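Long-range contacts in GST N-terminal domain-containing protein (Pseudomonas syringae pv. tomato, PDB 3IC8), which is of unknown function but has a glutathione transferase-like architecture and probably binds glutathione or a related thiol: residues L6-T11 with W29-I34; R19-F24 with L68-L73. All coordinates share one frame; numbering follows the deposited sequence.

Interaction 1: residues L6-T11 with W29-I34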
ATOM      1  N   LEU A   6      11.807  17.800 -19.965  1.00 24.73           N
ATOM      2  CA  LEU A   6      11.998  16.492 -20.524  1.00 25.03           C
ATOM      3  C   LEU A   6      11.243  16.324 -21.837  1.00 24.77           C
ATOM      4  O   LEU A   6      10.070  16.552 -21.921  1.00 24.87           O
ATOM      5  CB  LEU A   6      11.583  15.428 -19.531  1.00 25.18           C
ATOM      6  CG  LEU A   6      11.961  14.004 -19.869  1.00 25.11           C
ATOM      7  CD1 LEU A   6      13.423  13.834 -19.672  1.00 24.95           C
ATOM      8  CD2 LEU A   6      11.210  13.050 -19.042  1.00 22.91           C
ATOM      9  N   HIS A   7      11.962  15.932 -22.865  1.00 24.24           N
ATOM     10  CA  HIS A   7      11.390  15.624 -24.147  1.00 23.84           C
ATOM     11  C   HIS A   7      11.288  14.115 -24.231  1.00 23.87           C
ATOM     12  O   HIS A   7      12.274  13.430 -24.221  1.00 23.57           O
ATOM     13  CB  HIS A   7      12.322  16.101 -25.241  1.00 23.51           C
ATOM     14  CG  HIS A   7      12.487  17.579 -25.301  1.00 23.88           C
ATOM     15  ND1 HIS A   7      11.837  18.351 -26.223  1.00 22.75           N
ATOM     16  CD2 HIS A   7      13.238  18.425 -24.571  1.00 21.25           C
ATOM     17  CE1 HIS A   7      12.167  19.609 -26.054  1.00 21.64           C
ATOM     18  NE2 HIS A   7      13.013  19.681 -25.055  1.00 21.82           N
ATOM     19  N   HIS A   8      10.079  13.598 -24.296  1.00 23.33           N
ATOM     20  CA  HIS A   8       9.881  12.170 -24.267  1.00 23.68           C
ATOM     21  C   HIS A   8       8.593  11.718 -24.883  1.00 23.38           C
ATOM     22  O   HIS A   8       7.758  12.499 -25.205  1.00 23.33           O
ATOM     23  CB  HIS A   8       9.972  11.650 -22.855  1.00 23.00           C
ATOM     24  CG  HIS A   8       8.820  12.028 -22.001  1.00 23.82           C
ATOM     25  ND1 HIS A   8       8.436  13.327 -21.819  1.00 25.56           N
ATOM     26  CD2 HIS A   8       7.981  11.284 -21.262  1.00 22.59           C
ATOM     27  CE1 HIS A   8       7.395  13.366 -21.023  1.00 25.26           C
ATOM     28  NE2 HIS A   8       7.109  12.140 -20.662  1.00 23.32           N
ATOM     29  N   TYR A   9       8.446  10.427 -25.037  1.00 23.38           N
ATOM     30  CA  TYR A   9       7.200   9.916 -25.494  1.00 23.13           C
ATOM     31  C   TYR A   9       6.585   9.289 -24.293  1.00 23.67           C
ATOM     32  O   TYR A   9       7.073   8.347 -23.766  1.00 23.87           O
ATOM     33  CB  TYR A   9       7.433   8.909 -26.599  1.00 23.00           C
ATOM     34  CG  TYR A   9       6.215   8.539 -27.383  1.00 22.26           C
ATOM     35  CD1 TYR A   9       5.667   9.391 -28.306  1.00 20.10           C
ATOM     36  CD2 TYR A   9       5.620   7.329 -27.201  1.00 22.34           C
ATOM     37  CE1 TYR A   9       4.575   9.045 -28.993  1.00 19.49           C
ATOM     38  CE2 TYR A   9       4.536   6.987 -27.885  1.00 21.73           C
ATOM     39  CZ  TYR A   9       4.015   7.839 -28.776  1.00 20.96           C
ATOM     40  OH  TYR A   9       2.927   7.460 -29.446  1.00 22.49           O
ATOM     41  N   PRO A  10       5.476   9.845 -23.881  1.00 24.09           N
ATOM     42  CA  PRO A  10       4.865   9.579 -22.592  1.00 24.48           C
ATOM     43  C   PRO A  10       4.405   8.160 -22.347  1.00 24.46           C
ATOM     44  O   PRO A  10       4.443   7.720 -21.241  1.00 24.69           O
ATOM     45  CB  PRO A  10       3.711  10.538 -22.586  1.00 24.67           C
ATOM     46  CG  PRO A  10       4.179  11.622 -23.365  1.00 24.96           C
ATOM     47  CD  PRO A  10       4.943  11.066 -24.465  1.00 23.92           C
ATOM     48  N   THR A  11       3.954   7.472 -23.367  1.00 24.08           N
ATOM     49  CA  THR A  11       3.486   6.131 -23.197  1.00 23.57           C
ATOM     50  C   THR A  11       4.552   5.089 -23.454  1.00 23.79           C
ATOM     51  O   THR A  11       4.287   3.932 -23.389  1.00 23.75           O
ATOM     52  CB  THR A  11       2.279   5.859 -24.061  1.00 23.74           C
ATOM     53  OG1 THR A  11       2.547   6.271 -25.387  1.00 22.86           O
ATOM     54  CG2 THR A  11       1.129   6.618 -23.566  1.00 22.12           C
ATOM     55  N   TRP A  29       9.090  19.429 -13.328  1.00 27.54           N
ATOM     56  CA  TRP A  29       9.608  19.449 -14.667  1.00 26.82           C
ATOM     57  C   TRP A  29       8.540  19.696 -15.707  1.00 26.27           C
ATOM     58  O   TRP A  29       7.393  19.493 -15.476  1.00 25.67           O
ATOM     59  CB  TRP A  29      10.394  18.164 -14.964  1.00 26.38           C
ATOM     60  CG  TRP A  29       9.662  16.910 -14.704  1.00 27.63           C
ATOM     61  CD1 TRP A  29       9.400  16.378 -13.519  1.00 28.35           C
ATOM     62  CD2 TRP A  29       9.090  16.038 -15.670  1.00 28.04           C
ATOM     63  NE1 TRP A  29       8.705  15.232 -13.658  1.00 28.36           N
ATOM     64  CE2 TRP A  29       8.505  14.995 -14.979  1.00 28.34           C
ATOM     65  CE3 TRP A  29       9.012  16.045 -17.056  1.00 27.10           C
ATOM     66  CZ2 TRP A  29       7.862  13.972 -15.608  1.00 27.02           C
ATOM     67  CZ3 TRP A  29       8.379  15.032 -17.673  1.00 26.60           C
ATOM     68  CH2 TRP A  29       7.809  14.010 -16.958  1.00 27.40           C
ATOM     69  N   ARG A  30       8.962  20.119 -16.873  1.00 25.85           N
ATOM     70  CA  ARG A  30       8.063  20.335 -17.954  1.00 25.82           C
ATOM     71  C   ARG A  30       8.084  19.139 -18.864  1.00 25.65           C
ATOM     72  O   ARG A  30       9.109  18.614 -19.126  1.00 26.49           O
ATOM     73  CB  ARG A  30       8.475  21.576 -18.719  1.00 25.42           C
ATOM     74  CG  ARG A  30       8.613  22.799 -17.892  1.00 24.77           C
ATOM     75  CD  ARG A  30       7.403  23.041 -17.047  1.00 25.53           C
ATOM     76  NE  ARG A  30       6.217  23.273 -17.844  1.00 24.38           N
ATOM     77  CZ  ARG A  30       5.946  24.416 -18.430  1.00 25.55           C
ATOM     78  NH1 ARG A  30       6.757  25.426 -18.317  1.00 25.91           N
ATOM     79  NH2 ARG A  30       4.865  24.554 -19.130  1.00 27.05           N
ATOM     80  N   SER A  31       6.938  18.728 -19.357  1.00 25.57           N
ATOM     81  CA  SER A  31       6.877  17.593 -20.234  1.00 25.38           C
ATOM     82  C   SER A  31       6.620  17.997 -21.657  1.00 25.36           C
ATOM     83  O   SER A  31       5.622  18.577 -21.959  1.00 25.60           O
ATOM     84  CB  SER A  31       5.762  16.688 -19.794  1.00 24.85           C
ATOM     85  OG  SER A  31       5.744  15.538 -20.567  1.00 26.02           O
ATOM     86  N   VAL A  32       7.529  17.658 -22.543  1.00 25.73           N
ATOM     87  CA  VAL A  32       7.326  17.931 -23.934  1.00 25.79           C
ATOM     88  C   VAL A  32       7.068  16.617 -24.585  1.00 26.17           C
ATOM     89  O   VAL A  32       7.864  15.737 -24.506  1.00 25.46           O
ATOM     90  CB  VAL A  32       8.550  18.548 -24.594  1.00 25.86           C
ATOM     91  CG1 VAL A  32       8.318  18.734 -26.029  1.00 24.31           C
ATOM     92  CG2 VAL A  32       8.863  19.834 -24.001  1.00 26.04           C
ATOM     93  N   THR A  33       5.935  16.485 -25.237  1.00 26.70           N
ATOM     94  CA  THR A  33       5.626  15.249 -25.909  1.00 28.09           C
ATOM     95  C   THR A  33       6.109  15.260 -27.333  1.00 27.98           C
ATOM     96  O   THR A  33       5.635  15.982 -28.149  1.00 28.56           O
ATOM     97  CB  THR A  33       4.140  15.007 -25.936  1.00 28.31           C
ATOM     98  OG1 THR A  33       3.647  14.934 -24.607  1.00 30.44           O
ATOM     99  CG2 THR A  33       3.848  13.744 -26.623  1.00 27.37           C
ATOM    100  N   ILE A  34       7.078  14.427 -27.620  1.00 28.09           N
ATOM    101  CA  ILE A  34       7.643  14.313 -28.936  1.00 27.62           C
ATOM    102  C   ILE A  34       6.817  13.438 -29.831  1.00 27.63           C
ATOM    103  O   ILE A  34       5.975  12.723 -29.368  1.00 27.56           O
ATOM    104  CB  ILE A  34       9.017  13.729 -28.849  1.00 27.80           C
ATOM    105  CG1 ILE A  34       8.955  12.358 -28.230  1.00 26.85           C
ATOM    106  CG2 ILE A  34       9.887  14.578 -28.001  1.00 27.49           C
ATOM    107  CD1 ILE A  34      10.238  11.784 -28.103  1.00 28.86           C
TER
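Ile34 packs onto the backbone of His8 and Tyr9. Its CG1 lies between the backbone N and the carbonyl carbon (chi1 60°), which turns the longer branch back to strand 4-8. CB stands 4.0 Å from His8 O. CG1 comes to 3.3 Å from the same His8 O. CG2 branches the other way, lies near His8 N and meets His7 CB at 4.0 Å. The tip, CD1, rests 3.6 Å from His8 C, near Tyr9 N. His8 O also accepts a hydrogen bond from Ile34 N. That donor sits above the carbonyl plane, 40° out of it, so the last rung is skewed.

In the other rungs the acceptor carbonyl points almost straight at the donor. Leu6 N donates a hydrogen bond to Arg30 O, Val32 N to Leu6 O, and His8 N to Val32 O. They make a parallel ladder between strands 4-8 and 28-33. Leu6, His8, Ser31 and Thr33 share one face of the sheet. There Leu6 CB packs 3.6 Å from Trp29 CE3, and Leu6 CD2 reaches Trp29 CZ3 at 3.7 Å. The Trp29 ring turns its edge to the His8 ring in an offset edge-to-face pair, with planes at 63°. Its NE1 donates a hydrogen bond to His220 O. On the opposite face Val32 lies alongside His7, with CG2 over one face of the imidazole. His7 NE2 is hydrogen-bonded to Gln57 OE1.

This ladder belongs to the thioredoxin-like beta-alpha-beta unit. Alternate backbone groups pair across it, others serve neighbouring strands, and mostly carbon and aromatic groups pack on the two faces.

Interaction 2: residues R19-F24 with L68-L73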
ATOM      1  N   ARG A  19      11.652   9.127 -16.218  1.00 22.70           N
ATOM      2  CA  ARG A  19      10.552   9.607 -15.445  1.00 23.00           C
ATOM      3  C   ARG A  19      10.688   9.283 -13.963  1.00 22.73           C
ATOM      4  O   ARG A  19      10.366  10.074 -13.123  1.00 22.62           O
ATOM      5  CB  ARG A  19       9.295   8.977 -16.012  1.00 22.87           C
ATOM      6  CG  ARG A  19       8.338   9.928 -16.590  1.00 23.91           C
ATOM      7  CD  ARG A  19       7.867   9.612 -17.984  1.00 24.09           C
ATOM      8  NE  ARG A  19       7.588   8.217 -18.265  1.00 25.89           N
ATOM      9  CZ  ARG A  19       7.466   7.720 -19.482  1.00 25.27           C
ATOM     10  NH1 ARG A  19       7.588   8.482 -20.523  1.00 26.47           N
ATOM     11  NH2 ARG A  19       7.238   6.461 -19.663  1.00 23.91           N
ATOM     12  N   LEU A  20      11.132   8.079 -13.667  1.00 22.00           N
ATOM     13  CA  LEU A  20      11.406   7.658 -12.316  1.00 21.37           C
ATOM     14  C   LEU A  20      12.530   8.455 -11.744  1.00 21.20           C
ATOM     15  O   LEU A  20      12.542   8.747 -10.595  1.00 22.20           O
ATOM     16  CB  LEU A  20      11.664   6.167 -12.215  1.00 20.86           C
ATOM     17  CG  LEU A  20      10.469   5.300 -12.530  1.00 21.13           C
ATOM     18  CD1 LEU A  20      10.849   3.924 -12.880  1.00 19.19           C
ATOM     19  CD2 LEU A  20       9.448   5.308 -11.478  1.00 19.42           C
HETATM   20  N   MSE A  21      13.489   8.791 -12.574  1.00 21.03           N
HETATM   21  CA  MSE A  21      14.623   9.552 -12.145  1.00 20.84           C
HETATM   22  C   MSE A  21      14.157  10.906 -11.682  1.00 21.21           C
HETATM   23  O   MSE A  21      14.605  11.413 -10.698  1.00 21.90           O
HETATM   24  CB  MSE A  21      15.639   9.682 -13.262  1.00 20.00           C
HETATM   25  CG  MSE A  21      16.572   8.517 -13.436  1.00 20.00           C
HETATM   26 SE   MSE A  21      17.482   8.414 -15.104  1.00 20.00          SE
HETATM   27  CE  MSE A  21      18.534   9.927 -15.031  1.00 20.00           C
ATOM     28  N   LEU A  22      13.224  11.476 -12.403  1.00 21.16           N
ATOM     29  CA  LEU A  22      12.626  12.708 -11.987  1.00 20.83           C
ATOM     30  C   LEU A  22      11.863  12.563 -10.699  1.00 20.73           C
ATOM     31  O   LEU A  22      11.857  13.440  -9.908  1.00 21.06           O
ATOM     32  CB  LEU A  22      11.802  13.322 -13.099  1.00 20.83           C
ATOM     33  CG  LEU A  22      12.658  13.799 -14.254  1.00 19.74           C
ATOM     34  CD1 LEU A  22      11.861  14.109 -15.449  1.00 18.51           C
ATOM     35  CD2 LEU A  22      13.450  14.938 -13.895  1.00 15.27           C
ATOM     36  N   GLY A  23      11.212  11.445 -10.498  1.00 20.89           N
ATOM     37  CA  GLY A  23      10.525  11.186  -9.261  1.00 21.27           C
ATOM     38  C   GLY A  23      11.379  11.072  -8.025  1.00 22.04           C
ATOM     39  O   GLY A  23      11.027  11.563  -6.995  1.00 21.86           O
ATOM     40  N   PHE A  24      12.499  10.392  -8.149  1.00 22.02           N
ATOM     41  CA  PHE A  24      13.423  10.182  -7.077  1.00 22.22           C
ATOM     42  C   PHE A  24      13.990  11.511  -6.622  1.00 22.32           C
ATOM     43  O   PHE A  24      14.124  11.759  -5.471  1.00 21.66           O
ATOM     44  CB  PHE A  24      14.488   9.217  -7.585  1.00 22.50           C
ATOM     45  CG  PHE A  24      15.609   8.970  -6.654  1.00 22.48           C
ATOM     46  CD1 PHE A  24      15.454   8.189  -5.552  1.00 20.92           C
ATOM     47  CD2 PHE A  24      16.824   9.478  -6.913  1.00 21.75           C
ATOM     48  CE1 PHE A  24      16.459   7.960  -4.753  1.00 19.43           C
ATOM     49  CE2 PHE A  24      17.834   9.235  -6.089  1.00 22.35           C
ATOM     50  CZ  PHE A  24      17.651   8.475  -5.020  1.00 22.57           C
ATOM     51  N   LEU A  68      23.975  10.462 -18.652  1.00 24.73           N
ATOM     52  CA  LEU A  68      24.385  11.828 -18.465  1.00 24.56           C
ATOM     53  C   LEU A  68      23.367  12.653 -17.724  1.00 24.65           C
ATOM     54  O   LEU A  68      23.701  13.520 -16.981  1.00 24.78           O
ATOM     55  CB  LEU A  68      24.699  12.467 -19.799  1.00 24.60           C
ATOM     56  CG  LEU A  68      25.426  13.783 -19.727  1.00 24.01           C
ATOM     57  CD1 LEU A  68      26.817  13.561 -19.331  1.00 23.82           C
ATOM     58  CD2 LEU A  68      25.364  14.480 -21.003  1.00 24.81           C
HETATM   59  N   MSE A  69      22.112  12.369 -17.980  1.00 24.28           N
HETATM   60  CA  MSE A  69      21.015  13.095 -17.419  1.00 25.08           C
HETATM   61  C   MSE A  69      21.038  12.965 -15.922  1.00 25.31           C
HETATM   62  O   MSE A  69      20.740  13.890 -15.218  1.00 25.49           O
HETATM   63  CB  MSE A  69      19.719  12.552 -17.980  1.00 20.00           C
HETATM   64  CG  MSE A  69      18.498  13.280 -17.570  1.00 20.00           C
HETATM   65 SE   MSE A  69      16.840  12.451 -18.099  1.00 20.00          SE
HETATM   66  CE  MSE A  69      16.157  11.998 -16.417  1.00 20.00           C
ATOM     67  N   ALA A  70      21.413  11.798 -15.445  1.00 25.20           N
ATOM     68  CA  ALA A  70      21.495  11.558 -14.035  1.00 25.23           C
ATOM     69  C   ALA A  70      22.512  12.435 -13.375  1.00 25.16           C
ATOM     70  O   ALA A  70      22.274  12.949 -12.330  1.00 25.21           O
ATOM     71  CB  ALA A  70      21.833  10.142 -13.785  1.00 25.15           C
ATOM     72  N   ARG A  71      23.658  12.588 -13.985  1.00 24.80           N
ATOM     73  CA  ARG A  71      24.653  13.479 -13.460  1.00 24.95           C
ATOM     74  C   ARG A  71      24.301  14.952 -13.444  1.00 24.97           C
ATOM     75  O   ARG A  71      24.686  15.643 -12.562  1.00 24.88           O
ATOM     76  CB  ARG A  71      25.990  13.213 -14.111  1.00 25.08           C
ATOM     77  CG  ARG A  71      26.520  11.922 -13.650  1.00 26.86           C
ATOM     78  CD  ARG A  71      27.742  11.482 -14.329  1.00 28.30           C
ATOM     79  NE  ARG A  71      27.967  10.078 -14.079  1.00 29.12           N
ATOM     80  CZ  ARG A  71      28.572   9.589 -13.020  1.00 28.65           C
ATOM     81  NH1 ARG A  71      29.031  10.376 -12.099  1.00 29.49           N
ATOM     82  NH2 ARG A  71      28.725   8.311 -12.895  1.00 29.98           N
ATOM     83  N   ARG A  72      23.608  15.429 -14.457  1.00 25.01           N
ATOM     84  CA  ARG A  72      23.085  16.768 -14.485  1.00 25.41           C
ATOM     85  C   ARG A  72      22.059  16.973 -13.416  1.00 25.19           C
ATOM     86  O   ARG A  72      22.002  18.003 -12.829  1.00 25.57           O
ATOM     87  CB  ARG A  72      22.519  17.093 -15.847  1.00 25.77           C
ATOM     88  CG  ARG A  72      21.992  18.464 -15.980  1.00 27.19           C
ATOM     89  CD  ARG A  72      22.967  19.465 -15.448  1.00 29.00           C
ATOM     90  NE  ARG A  72      22.489  20.832 -15.505  1.00 27.84           N
ATOM     91  CZ  ARG A  72      21.918  21.468 -14.501  1.00 30.02           C
ATOM     92  NH1 ARG A  72      21.733  20.877 -13.357  1.00 30.81           N
ATOM     93  NH2 ARG A  72      21.530  22.703 -14.641  1.00 29.87           N
ATOM     94  N   LEU A  73      21.241  15.973 -13.177  1.00 24.98           N
ATOM     95  CA  LEU A  73      20.267  16.018 -12.115  1.00 24.84           C
ATOM     96  C   LEU A  73      20.902  16.107 -10.749  1.00 24.88           C
ATOM     97  O   LEU A  73      20.448  16.814  -9.899  1.00 24.30           O
ATOM     98  CB  LEU A  73      19.376  14.798 -12.173  1.00 24.25           C
ATOM     99  CG  LEU A  73      18.307  14.788 -13.249  1.00 25.45           C
ATOM    100  CD1 LEU A  73      17.444  13.584 -13.151  1.00 23.58           C
ATOM    101  CD2 LEU A  73      17.490  16.048 -13.268  1.00 23.48           C
TER
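Met21 and Met69, both modelled as selenomethionine, reach toward each other from two neighbouring helices and cross obliquely. Their methyl ends meet tip to tip, Met21 CE to Met69 CE, at 3.4 Å. The two chains get there differently. Met21 has CG opposite its carbonyl carbon (chi1 -82°), and a bend at the third torsion carries CE in over Ala70. Met69 has CG opposite its backbone N (chi1 -175°) and runs out extended before it too bends near the end.

The overlap goes beyond the tips. Met69 CE also lies alongside the base of the other chain, 3.9 Å from Met21 CB and near its selenium. Met21 CE pushes further across. It stands 3.5 Å from Ala70 CB and just as close to Ala70 N. The methyl thus sits against both the side chain and the backbone of Ala70. Leu73 CD1 meets Met21 CE more loosely, at 4.3 Å.

Beside this pair, Leu22, next in sequence to Met21, meets Leu73, a turn on from Met69. Leu22 CD2 faces Leu73 CD2 at 4.2 Å, and Leu22 CG is 4.5 Å from Met69 CE. No hydrogen bond crosses between the segments. The contact is made by apolar groups, with the long selenomethionine chains spanning much of the gap between axes 11.0 Å apart.

The two segments run in nearly the same direction, at 17° to each other. Helices 16-25 and 66-76 lie against one side of the N-terminal domain sheet: Leu22 and Met69 both touch Leu6 of strand 4-8, and Met69 also touches Leu56 of strand 55-58. Met21 and Ala70 both meet Ile180 of helix 180-193, which brings the C-terminal domain against this helix pair.

In the fold
Interactions 1 and 2 are two layers of one thioredoxin-like domain, with centres about 14 Å apart. Helix 16-25 connects the two strands of interaction 1 and supplies one half of interaction 2. The layers touch directly: Leu22 CD1 packs 3.4 Å from Trp29 CD2, and Tyr9 O probably accepts a hydrogen bond from Arg19 NH1 at 3.3 Å. The side chain of Arg19 also packs on His8. In glutathione transferases the turn after the first strand borders the glutathione site. Here the hydroxyls of Tyr9 and Thr11 are hydrogen-bonded to Asp203 OD2 and Lys193 O of the second subunit.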